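Local atomic coordinates of PAN2-PAN3 deadenylation complex catalytic subunit pan2 (Neurospora crassa, PDB entry 4CZX), a protein that probably trims mRNA poly(A) tails as the catalytic subunit of the PAN deadenylation complex, the chain here being its N-terminal WD40 domain. Residues Thr46-Ala51 and Ala64-Pro69; Pro74-Leu79 and Ile86-Arg91; Lys186-His191 and Ile205-Gly210; Gly192-Asp197 and Thr218-Asp223. All blocks are in the same frame, centred on the assembly; numbering follows the deposited sequence. Where two conformers were deposited one is given.

Contact 1. Residues Thr46-Ala51 and Ala64-Pro69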
# COMPACT_ATOMS: atom_id res chain seq x y z
N THR A 46 20.44 -10.88 -8.78
CA THR A 46 19.25 -11.36 -9.51
C THR A 46 19.02 -10.59 -10.80
O THR A 46 19.61 -9.53 -11.04
CB THR A 46 17.92 -11.24 -8.67
OG1 THR A 46 17.47 -9.88 -8.68
CG2 THR A 46 18.10 -11.73 -7.23
N GLN A 47 18.09 -11.09 -11.62
CA GLN A 47 17.79 -10.50 -12.92
C GLN A 47 17.07 -9.15 -12.81
O GLN A 47 16.81 -8.52 -13.83
CB GLN A 47 16.95 -11.48 -13.76
CG GLN A 47 17.65 -12.81 -14.05
CD GLN A 47 18.88 -12.63 -14.91
OE1 GLN A 47 18.96 -11.68 -15.68
NE2 GLN A 47 19.86 -13.53 -14.76
N LYS A 48 16.73 -8.74 -11.58
CA LYS A 48 16.06 -7.45 -11.36
C LYS A 48 16.86 -6.58 -10.40
O LYS A 48 16.38 -5.56 -9.90
CB LYS A 48 14.63 -7.66 -10.84
CG LYS A 48 13.67 -8.23 -11.90
CD LYS A 48 12.44 -8.85 -11.23
CE LYS A 48 11.51 -7.80 -10.63
NZ LYS A 48 10.66 -8.32 -9.50
N GLY A 49 18.09 -6.98 -10.11
CA GLY A 49 18.95 -6.13 -9.31
C GLY A 49 18.96 -6.34 -7.80
O GLY A 49 19.48 -5.50 -7.06
N PHE A 50 18.40 -7.44 -7.31
CA PHE A 50 18.62 -7.75 -5.89
C PHE A 50 20.04 -8.28 -5.68
O PHE A 50 20.54 -9.07 -6.49
CB PHE A 50 17.61 -8.77 -5.37
CG PHE A 50 16.79 -8.26 -4.21
CD1 PHE A 50 17.31 -8.27 -2.92
CD2 PHE A 50 15.51 -7.78 -4.42
CE1 PHE A 50 16.55 -7.79 -1.86
CE2 PHE A 50 14.75 -7.31 -3.36
CZ PHE A 50 15.26 -7.31 -2.08
N ALA A 51 20.68 -7.81 -4.61
CA ALA A 51 21.97 -8.33 -4.17
C ALA A 51 21.76 -9.11 -2.89
O ALA A 51 21.15 -8.59 -1.94
CB ALA A 51 22.97 -7.20 -3.94
N ALA A 64 20.74 -8.51 2.32
CA ALA A 64 20.14 -8.54 0.99
C ALA A 64 19.37 -7.26 0.76
O ALA A 64 18.64 -6.79 1.65
CB ALA A 64 19.24 -9.77 0.82
N PHE A 65 19.54 -6.68 -0.43
CA PHE A 65 18.89 -5.41 -0.76
C PHE A 65 18.94 -5.16 -2.25
O PHE A 65 19.85 -5.63 -2.94
CB PHE A 65 19.53 -4.24 0.01
CG PHE A 65 21.04 -4.28 0.04
CD1 PHE A 65 21.78 -3.66 -0.96
CD2 PHE A 65 21.71 -4.93 1.05
CE1 PHE A 65 23.20 -3.70 -0.93
CE2 PHE A 65 23.11 -5.00 1.07
CZ PHE A 65 23.85 -4.37 0.09
N ARG A 66 17.96 -4.43 -2.76
CA ARG A 66 17.92 -4.12 -4.18
C ARG A 66 18.81 -2.92 -4.46
O ARG A 66 18.78 -1.94 -3.73
CB ARG A 66 16.48 -3.86 -4.64
CG ARG A 66 16.37 -3.91 -6.17
CD ARG A 66 14.92 -3.60 -6.65
NE ARG A 66 13.93 -4.58 -6.20
CZ ARG A 66 13.82 -5.81 -6.69
NH1 ARG A 66 14.65 -6.22 -7.63
NH2 ARG A 66 12.88 -6.64 -6.23
N ILE A 67 19.62 -2.99 -5.51
CA ILE A 67 20.62 -1.95 -5.73
C ILE A 67 20.27 -0.97 -6.88
O ILE A 67 21.00 -0.01 -7.12
CB ILE A 67 22.04 -2.59 -5.95
CG1 ILE A 67 22.07 -3.60 -7.10
CG2 ILE A 67 22.47 -3.29 -4.67
CD1 ILE A 67 22.19 -3.00 -8.50
N HIS A 68 19.16 -1.21 -7.57
CA HIS A 68 18.66 -0.23 -8.55
C HIS A 68 17.16 -0.50 -8.79
O HIS A 68 16.66 -1.52 -8.34
CB HIS A 68 19.47 -0.28 -9.86
CG HIS A 68 19.40 -1.58 -10.61
ND1 HIS A 68 20.31 -1.90 -11.60
CD2 HIS A 68 18.53 -2.61 -10.54
CE1 HIS A 68 20.02 -3.09 -12.09
NE2 HIS A 68 18.93 -3.54 -11.48
N PRO A 69 16.45 0.43 -9.46
CA PRO A 69 15.03 0.16 -9.76
C PRO A 69 14.88 -1.16 -10.50
O PRO A 69 15.69 -1.45 -11.39
CB PRO A 69 14.62 1.34 -10.63
CG PRO A 69 15.57 2.42 -10.28
CD PRO A 69 16.87 1.75 -9.95

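Contact 2. Residues Pro74-Leu79 and Ile86-Arg91. With PO4 (phosphate ion), chain D.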
# COMPACT_ATOMS: atom_id res chain seq x y z
N PRO A 74 19.13 -6.76 -14.80
CA PRO A 74 20.03 -7.61 -14.02
C PRO A 74 21.11 -6.85 -13.27
O PRO A 74 21.56 -5.79 -13.71
CB PRO A 74 20.68 -8.52 -15.08
CG PRO A 74 20.45 -7.84 -16.37
CD PRO A 74 19.14 -7.12 -16.23
N LEU A 75 21.53 -7.41 -12.14
CA LEU A 75 22.72 -6.94 -11.46
C LEU A 75 23.87 -7.48 -12.31
O LEU A 75 23.99 -8.69 -12.46
CB LEU A 75 22.77 -7.45 -10.02
CG LEU A 75 23.53 -6.59 -9.00
CD1 LEU A 75 23.39 -7.15 -7.58
CD2 LEU A 75 25.00 -6.47 -9.39
N ARG A 76 24.67 -6.60 -12.88
CA ARG A 76 25.64 -7.02 -13.90
C ARG A 76 26.97 -7.48 -13.33
O ARG A 76 27.60 -8.41 -13.88
CB ARG A 76 25.88 -5.89 -14.89
CG ARG A 76 24.60 -5.35 -15.54
CD ARG A 76 24.59 -5.68 -16.98
NE ARG A 76 23.36 -5.32 -17.65
CZ ARG A 76 22.72 -6.15 -18.47
NH1 ARG A 76 23.20 -7.36 -18.68
NH2 ARG A 76 21.59 -5.76 -19.06
N GLN A 77 27.43 -6.83 -12.27
CA GLN A 77 28.76 -7.10 -11.71
C GLN A 77 28.91 -6.49 -10.31
O GLN A 77 28.27 -5.48 -10.00
CB GLN A 77 29.86 -6.55 -12.63
CG GLN A 77 31.30 -7.02 -12.31
CD GLN A 77 32.36 -6.19 -13.03
OE1 GLN A 77 32.10 -5.62 -14.09
NE2 GLN A 77 33.54 -6.06 -12.43
N PHE A 78 29.75 -7.13 -9.49
CA PHE A 78 30.20 -6.61 -8.20
C PHE A 78 31.66 -6.16 -8.27
O PHE A 78 32.45 -6.72 -9.05
CB PHE A 78 30.10 -7.67 -7.10
CG PHE A 78 28.73 -8.25 -6.90
CD1 PHE A 78 27.78 -7.58 -6.13
CD2 PHE A 78 28.41 -9.50 -7.41
CE1 PHE A 78 26.52 -8.14 -5.92
CE2 PHE A 78 27.15 -10.06 -7.21
CZ PHE A 78 26.20 -9.38 -6.45
N LEU A 79 32.02 -5.17 -7.46
CA LEU A 79 33.43 -4.92 -7.12
C LEU A 79 33.51 -4.62 -5.63
O LEU A 79 32.52 -4.17 -5.03
CB LEU A 79 34.02 -3.75 -7.91
CG LEU A 79 34.44 -3.95 -9.37
CD1 LEU A 79 35.00 -2.64 -9.90
CD2 LEU A 79 35.47 -5.07 -9.52
N ILE A 86 30.61 -2.28 -4.55
CA ILE A 86 30.13 -1.53 -5.70
C ILE A 86 29.31 -2.46 -6.60
O ILE A 86 29.72 -3.59 -6.90
CB ILE A 86 31.28 -0.88 -6.49
CG1 ILE A 86 32.24 -0.17 -5.52
CG2 ILE A 86 30.74 0.11 -7.53
CD1 ILE A 86 33.43 0.44 -6.20
N PHE A 87 28.14 -1.97 -6.99
CA PHE A 87 27.16 -2.75 -7.77
C PHE A 87 26.90 -2.06 -9.10
O PHE A 87 26.63 -0.85 -9.13
CB PHE A 87 25.84 -2.88 -7.00
CG PHE A 87 25.98 -3.38 -5.58
CD1 PHE A 87 26.13 -2.48 -4.52
CD2 PHE A 87 25.88 -4.73 -5.31
CE1 PHE A 87 26.24 -2.94 -3.19
CE2 PHE A 87 25.97 -5.21 -4.01
CZ PHE A 87 26.15 -4.31 -2.93
N LEU A 88 26.94 -2.81 -10.20
CA LEU A 88 26.70 -2.22 -11.51
C LEU A 88 25.40 -2.74 -12.12
O LEU A 88 25.16 -3.95 -12.17
CB LEU A 88 27.86 -2.50 -12.48
CG LEU A 88 27.75 -1.75 -13.82
CD1 LEU A 88 29.12 -1.31 -14.31
CD2 LEU A 88 27.07 -2.58 -14.92
N GLY A 89 24.57 -1.82 -12.59
CA GLY A 89 23.40 -2.15 -13.39
C GLY A 89 23.53 -1.42 -14.71
O GLY A 89 24.44 -0.60 -14.88
N SER A 90 22.62 -1.70 -15.65
CA SER A 90 22.70 -1.07 -16.96
C SER A 90 22.60 0.45 -16.93
O SER A 90 23.14 1.12 -17.81
CB SER A 90 21.60 -1.62 -17.88
OG SER A 90 22.02 -2.86 -18.41
N ARG A 91 21.90 0.99 -15.93
CA ARG A 91 21.57 2.42 -15.91
C ARG A 91 22.25 3.19 -14.78
O ARG A 91 22.09 4.41 -14.66
CB ARG A 91 20.05 2.62 -15.80
CG ARG A 91 19.24 1.97 -16.93
CD ARG A 91 19.55 2.61 -18.28
NE ARG A 91 19.56 4.06 -18.17
CZ ARG A 91 18.46 4.82 -18.19
NH1 ARG A 91 17.27 4.26 -18.34
NH2 ARG A 91 18.57 6.13 -18.06
P PO4 D . 15.51 7.39 -15.87
O1 PO4 D . 15.85 7.71 -17.30
O2 PO4 D . 15.20 5.91 -15.76
O3 PO4 D . 16.69 7.74 -14.98
O4 PO4 D . 14.31 8.20 -15.43
O HOH W 1 20.88 -3.96 -15.63

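Contact 3. Residues Lys186-His191 and Ile205-Gly210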
# COMPACT_ATOMS: atom_id res chain seq x y z
N LYS A 186 46.98 -2.75 -27.38
CA LYS A 186 47.03 -3.98 -28.17
C LYS A 186 45.64 -4.61 -28.25
O LYS A 186 44.89 -4.57 -27.27
CB LYS A 186 48.02 -4.96 -27.53
CG LYS A 186 48.06 -6.34 -28.13
CD LYS A 186 48.89 -6.38 -29.39
CE LYS A 186 49.58 -7.72 -29.56
NZ LYS A 186 50.36 -7.79 -30.82
N GLN A 187 45.29 -5.16 -29.41
CA GLN A 187 44.03 -5.89 -29.56
C GLN A 187 44.33 -7.37 -29.82
O GLN A 187 45.20 -7.71 -30.63
CB GLN A 187 43.19 -5.29 -30.69
CG GLN A 187 42.94 -3.79 -30.51
CD GLN A 187 41.89 -3.23 -31.46
OE1 GLN A 187 42.21 -2.46 -32.37
NE2 GLN A 187 40.63 -3.58 -31.23
N TRP A 188 43.60 -8.24 -29.13
CA TRP A 188 43.81 -9.68 -29.21
C TRP A 188 42.53 -10.36 -29.68
O TRP A 188 41.47 -10.17 -29.09
CB TRP A 188 44.25 -10.21 -27.83
CG TRP A 188 44.38 -11.69 -27.69
CD1 TRP A 188 44.94 -12.57 -28.58
CD2 TRP A 188 43.95 -12.48 -26.57
NE1 TRP A 188 44.87 -13.85 -28.09
CE2 TRP A 188 44.27 -13.82 -26.85
CE3 TRP A 188 43.31 -12.18 -25.36
CZ2 TRP A 188 43.98 -14.86 -25.97
CZ3 TRP A 188 43.02 -13.21 -24.48
CH2 TRP A 188 43.35 -14.54 -24.80
N GLN A 189 42.62 -11.15 -30.74
CA GLN A 189 41.44 -11.87 -31.23
C GLN A 189 41.27 -13.16 -30.44
O GLN A 189 41.92 -14.16 -30.72
CB GLN A 189 41.56 -12.17 -32.72
CG GLN A 189 40.30 -12.76 -33.30
CD GLN A 189 39.21 -11.73 -33.43
OE1 GLN A 189 39.40 -10.70 -34.07
NE2 GLN A 189 38.06 -11.99 -32.82
N ALA A 190 40.39 -13.14 -29.44
CA ALA A 190 40.25 -14.29 -28.56
C ALA A 190 39.27 -15.31 -29.13
O ALA A 190 39.62 -16.47 -29.33
CB ALA A 190 39.82 -13.84 -27.17
N HIS A 191 38.05 -14.88 -29.40
CA HIS A 191 37.05 -15.78 -29.95
C HIS A 191 36.31 -15.13 -31.12
O HIS A 191 36.43 -13.92 -31.33
CB HIS A 191 36.07 -16.22 -28.86
CG HIS A 191 36.75 -16.79 -27.65
ND1 HIS A 191 36.92 -18.14 -27.46
CD2 HIS A 191 37.33 -16.19 -26.58
CE1 HIS A 191 37.56 -18.35 -26.33
NE2 HIS A 191 37.83 -17.18 -25.78
N ILE A 205 46.14 -13.22 -19.48
CA ILE A 205 44.70 -13.16 -19.70
C ILE A 205 44.20 -14.54 -20.11
O ILE A 205 44.87 -15.25 -20.86
CB ILE A 205 44.30 -12.17 -20.81
CG1 ILE A 205 45.10 -10.87 -20.71
CG2 ILE A 205 42.77 -11.93 -20.78
CD1 ILE A 205 44.81 -9.91 -21.85
N VAL A 206 43.03 -14.92 -19.60
CA VAL A 206 42.37 -16.14 -20.04
C VAL A 206 40.91 -15.85 -20.37
O VAL A 206 40.24 -15.08 -19.67
CB VAL A 206 42.47 -17.27 -18.98
CG1 VAL A 206 43.86 -17.90 -18.98
CG2 VAL A 206 42.09 -16.74 -17.58
N THR A 207 40.41 -16.44 -21.45
CA THR A 207 39.02 -16.20 -21.84
C THR A 207 38.32 -17.47 -22.27
O THR A 207 38.96 -18.42 -22.73
CB THR A 207 38.88 -15.18 -22.99
OG1 THR A 207 39.50 -15.70 -24.18
CG2 THR A 207 39.48 -13.82 -22.62
N CYS A 208 37.00 -17.45 -22.12
CA CYS A 208 36.11 -18.45 -22.69
C CYS A 208 35.16 -17.75 -23.66
O CYS A 208 34.78 -16.61 -23.42
CB CYS A 208 35.31 -19.16 -21.60
SG CYS A 208 36.31 -19.99 -20.36
N GLY A 209 34.76 -18.41 -24.74
CA GLY A 209 33.85 -17.77 -25.66
C GLY A 209 33.50 -18.69 -26.81
O GLY A 209 33.68 -19.91 -26.71
N GLY A 210 33.00 -18.11 -27.90
CA GLY A 210 32.61 -18.88 -29.07
C GLY A 210 32.57 -18.10 -30.36
O GLY A 210 32.74 -16.87 -30.38

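Contact 4. Residues Gly192-Asp197 and Thr218-Asp223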
# COMPACT_ATOMS: atom_id res chain seq x y z
N GLY A 192 35.57 -15.93 -31.88
CA GLY A 192 34.96 -15.45 -33.10
C GLY A 192 33.87 -14.40 -32.98
O GLY A 192 33.83 -13.48 -33.79
N ALA A 193 32.99 -14.52 -31.98
CA ALA A 193 31.86 -13.60 -31.86
C ALA A 193 31.58 -13.12 -30.44
O ALA A 193 31.01 -12.04 -30.25
CB ALA A 193 30.59 -14.25 -32.42
N PHE A 194 31.93 -13.93 -29.45
CA PHE A 194 31.67 -13.53 -28.06
C PHE A 194 32.65 -14.14 -27.07
O PHE A 194 33.25 -15.18 -27.30
CB PHE A 194 30.24 -13.90 -27.63
CG PHE A 194 30.01 -15.38 -27.45
CD1 PHE A 194 29.66 -16.17 -28.55
CD2 PHE A 194 30.12 -15.97 -26.20
CE1 PHE A 194 29.45 -17.54 -28.39
CE2 PHE A 194 29.92 -17.33 -26.04
CZ PHE A 194 29.58 -18.12 -27.14
N ILE A 195 32.73 -13.46 -25.95
CA ILE A 195 33.51 -13.88 -24.80
C ILE A 195 32.51 -14.10 -23.67
O ILE A 195 31.78 -13.19 -23.32
CB ILE A 195 34.56 -12.83 -24.45
CG1 ILE A 195 35.71 -12.90 -25.47
CG2 ILE A 195 35.09 -13.03 -23.02
CD1 ILE A 195 36.65 -11.73 -25.44
N ASN A 196 32.44 -15.32 -23.16
CA ASN A 196 31.53 -15.65 -22.07
C ASN A 196 32.15 -15.37 -20.69
O ASN A 196 31.44 -15.26 -19.68
CB ASN A 196 31.12 -17.13 -22.16
CG ASN A 196 29.91 -17.43 -21.30
OD1 ASN A 196 28.91 -16.73 -21.37
ND2 ASN A 196 30.01 -18.45 -20.46
N ASP A 197 33.48 -15.26 -20.65
CA ASP A 197 34.19 -15.05 -19.40
C ASP A 197 35.61 -14.56 -19.66
O ASP A 197 36.24 -14.94 -20.65
CB ASP A 197 34.24 -16.34 -18.57
CG ASP A 197 34.42 -16.07 -17.06
OD1 ASP A 197 34.60 -14.89 -16.68
OD2 ASP A 197 34.36 -17.03 -16.26
N THR A 218 20.98 -21.48 -35.05
CA THR A 218 22.20 -21.95 -34.39
C THR A 218 22.31 -21.46 -32.95
O THR A 218 22.36 -20.26 -32.72
CB THR A 218 23.46 -21.48 -35.14
OG1 THR A 218 23.31 -21.71 -36.54
CG2 THR A 218 24.71 -22.19 -34.61
N PRO A 219 22.34 -22.38 -31.98
CA PRO A 219 22.61 -21.95 -30.61
C PRO A 219 24.05 -21.47 -30.48
O PRO A 219 24.90 -21.93 -31.25
CB PRO A 219 22.35 -23.22 -29.79
CG PRO A 219 21.40 -24.03 -30.65
CD PRO A 219 21.88 -23.78 -32.05
N ALA A 220 24.32 -20.55 -29.57
CA ALA A 220 25.70 -20.13 -29.32
C ALA A 220 26.45 -21.32 -28.74
O ALA A 220 26.06 -21.88 -27.71
CB ALA A 220 25.77 -18.93 -28.37
N ILE A 221 27.52 -21.72 -29.41
CA ILE A 221 28.31 -22.86 -28.96
C ILE A 221 29.66 -22.40 -28.40
O ILE A 221 30.35 -21.57 -29.01
CB ILE A 221 28.52 -23.85 -30.12
CG1 ILE A 221 27.16 -24.22 -30.72
CG2 ILE A 221 29.28 -25.09 -29.67
CD1 ILE A 221 27.23 -25.01 -32.01
N LEU A 222 30.03 -22.92 -27.24
CA LEU A 222 31.31 -22.60 -26.61
C LEU A 222 32.50 -23.35 -27.24
O LEU A 222 32.34 -24.46 -27.76
CB LEU A 222 31.25 -22.89 -25.12
CG LEU A 222 30.36 -21.92 -24.35
CD1 LEU A 222 29.96 -22.53 -23.02
CD2 LEU A 222 31.11 -20.61 -24.15
N ASP A 223 33.68 -22.74 -27.18
CA ASP A 223 34.90 -23.34 -27.75
C ASP A 223 35.50 -24.42 -26.86
O ASP A 223 35.39 -24.36 -25.63
CB ASP A 223 35.94 -22.26 -28.03
CG ASP A 223 35.62 -21.42 -29.25
OD1 ASP A 223 34.97 -21.93 -30.20
OD2 ASP A 223 36.01 -20.24 -29.28
O HOH W 2 35.63 -18.96 -31.46

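Contact 1. Residues Thr46-Ala51 and Ala64-Pro69
Phe-50 lies across from Arg-66, and Ala-51 from Phe-65, where the third and fourth strands of a WD40 beta-propeller blade, 50-55 and 60-66, meet at the open end of their antiparallel hairpin. Backbone bonds come first. Ala-51 and Phe-65 exchange N-H···O bonds, Ala-51 N lying 2.9 Å from Phe-65 O, and beyond the strand Ile-67 N reaches Gly-49 O at 3.0 Å. Gly-49 ends a type I turn begun by Thr-46, whose OG1 accepts from Lys-48 N (an ST turn) and from Phe-50 N. Glycine suits this turn's end: at its backbone angles a CB would jam against the preceding carbonyl, and it would also run into His-68 NE2, which is bonded to Gly-73 and already sits 3.4 Å from Gly-49 CA.

The side chains meet through flat groups. Arg-66 passes its CB over the Phe-50 ring face, 4.2 Å from the centroid, then bends at chi3 to bring a guanidinium face to the ring's rim, the planes 80° apart and NH2 3.4 Å from Phe-50 CD2. Asp-24 forms salt bridges with both Arg-66 and Lys-48, so one carboxylate gathers the two cations. A serine in place of Arg-66 would probably leave Asp-24 short of one cationic partner and the Phe-50 rim without its flat neighbour. The remaining guanidinium contact is weak: Arg-66 NH1 donates to Lys-48 O at 2.9 Å, but bent to 130°.

Contact 2. Residues Pro74-Leu79 and Ile86-Arg91
Arg-76 starts with CG anti to its carbonyl carbon (chi1 -55°) and kinks at chi2, while Ser-90 turns OG to the side of its own backbone N (chi1 -81°); together these rotations carry the guanidinium side-on to the hydroxyl. Both Arg-76 NE, at 2.9 Å, and Arg-76 NH2, at 3.0 Å, donate to Ser-90 OG, which lies close to the guanidinium plane. Serine suits this place because one small hydroxyl can take both N-H groups and still bond to Asp-113. Close by, water 1 donates to Pro-74 O and accepts from Ser-90 N at 2.9 Å, tying the two backbones where they have begun to part.

Next to this lies the hairpin of strands 77-80 and 85-88, the first two of a WD40 propeller blade. Leu-79 and Ile-86 form a regular antiparallel pair, each N bonded to the other's O, and Leu-88 N bonds to Gln-77 O. Leu-88 O is taken by Arg-76 N at 2.8 Å, and the neighbouring Gln-77 N is buried with no partner in the model.

On the face carrying Phe-78 and Phe-87 the rings meet rim to rim, their planes at 73°. Phe-87 CD2 touches Phe-78 CD1 at 3.5 Å, near the Phe-78 plane, and Leu-75 CD1 packs 4.1 Å from the same Phe-87 CD2. Next to Ser-90 in the chain, Arg-91 NH2 donates to O1 of a phosphate at 3.2 Å; this ion, probably from the crystallisation liquor, is also held by Arg-107.

Contact 3. Residues Lys186-His191 and Ile205-Gly210
His-191 lays one face of its imidazole over the backbone of Gly-209, whose CA sits 3.6 Å from the ring centroid and only 13° off the ring normal, a CH-pi contact. The arrangement belongs to the WD40 beta-propeller: a histidine in the link leading into a blade reaches a threonine on the blade's second strand, here 204-210, and an aspartate in the following loop, as in the Asp-His-Ser/Thr network of WD repeats. Glycine is needed beneath the ring, since a CB at Gly-209 would collide with His-191 CG.

The ring is pinned at both nitrogens. Thr-207 OG1 lies at its edge, 2.7 Å from His-191 NE2 in a hydrogen bond whose donor may be either atom, and Asp-223 bonds to ND1. These two anchors should fix the rotation of the buried imidazole. Thr-207 earns its place by its branching: with OG1 set between its backbone N and carbonyl carbon (chi1 63°), CG2 is left to meet Trp-188 CZ3 at 4.0 Å.

Trp-188, on the outer strand of the preceding blade, fills the seam between blades. Its CZ3 also touches Ile-205 CG2 at 3.9 Å, while Ala-190, small enough to fit, places CB 3.5 Å from Thr-207 OG1. The turn into His-191 is braced from its own side, where Gln-189 NE2 donates to His-191 O at 2.9 Å from above the carbonyl plane.

Contact 4. Residues Gly192-Asp197 and Thr218-Asp223
The backbones bearing Phe-194 and Ala-220 stay well apart, their CA atoms 9.0 Å from each other, with no beta pairing between them. Both belong to one WD40 propeller blade: 192-197 leads into its first strand, 194-200, and 218-223 lies in the loop joining the second strand to the third. The first segment is irregular. Ala-193 and Phe-194 both face Gly-210, and Asn-196 and Asp-197 both face Cys-208, giving two classic beta bulges.

Phe-194 bridges the gap with its ring. Its CG stands between the backbone N and the carbonyl carbon (chi1 71°), which sends the far rim of the ring to the loop. There CE1 of Phe-194 meets Ala-220 CB at 3.9 Å, CZ of Phe-194 lies 4.0 Å from Ile-221 O, and CE2 of Phe-194 touches Leu-222 CD2, which comes in at the ring edge near its plane. The leucine crosses the phenylalanine at about a right angle, and the same methyl, Leu-222 CD2, rests 4.0 Å from Asn-196 CB. A long, flat apolar side chain suits a place where the loop meets it with methyl groups and a carbonyl. A serine in place of Phe-194 would probably open a gap beside Ala-220 and Leu-222 and let the loop shift.

Asn-196 directs its amide elsewhere, ND2 bonding to Ala-247 O. A polar link remains at the buried Asp-223: water 2 accepts from Gly-192 N at 3.1 Å and donates to Asp-223 OD2 at 2.6 Å.

From the N terminus, contact 1 closes the hairpin of strands 50-55 and 60-66, and contact 2, opening only after it has closed, does the same for strands 77-80 and 85-88 in the next blade. The two touch, Thr-46 O lying 3.1 Å from Leu-75 N in a probable hydrogen bond, so they join consecutive blades. Farther round the propeller, contacts 3 and 4 cross, their segments alternating along the chain. Contact 3 ties the outer strand of one blade to the second strand of the next; contact 4 links that blade's first strand to its 218-223 loop. Contacts 1 and 3 lie on opposite sides of the chain's centre, their own centres about 30 Å apart.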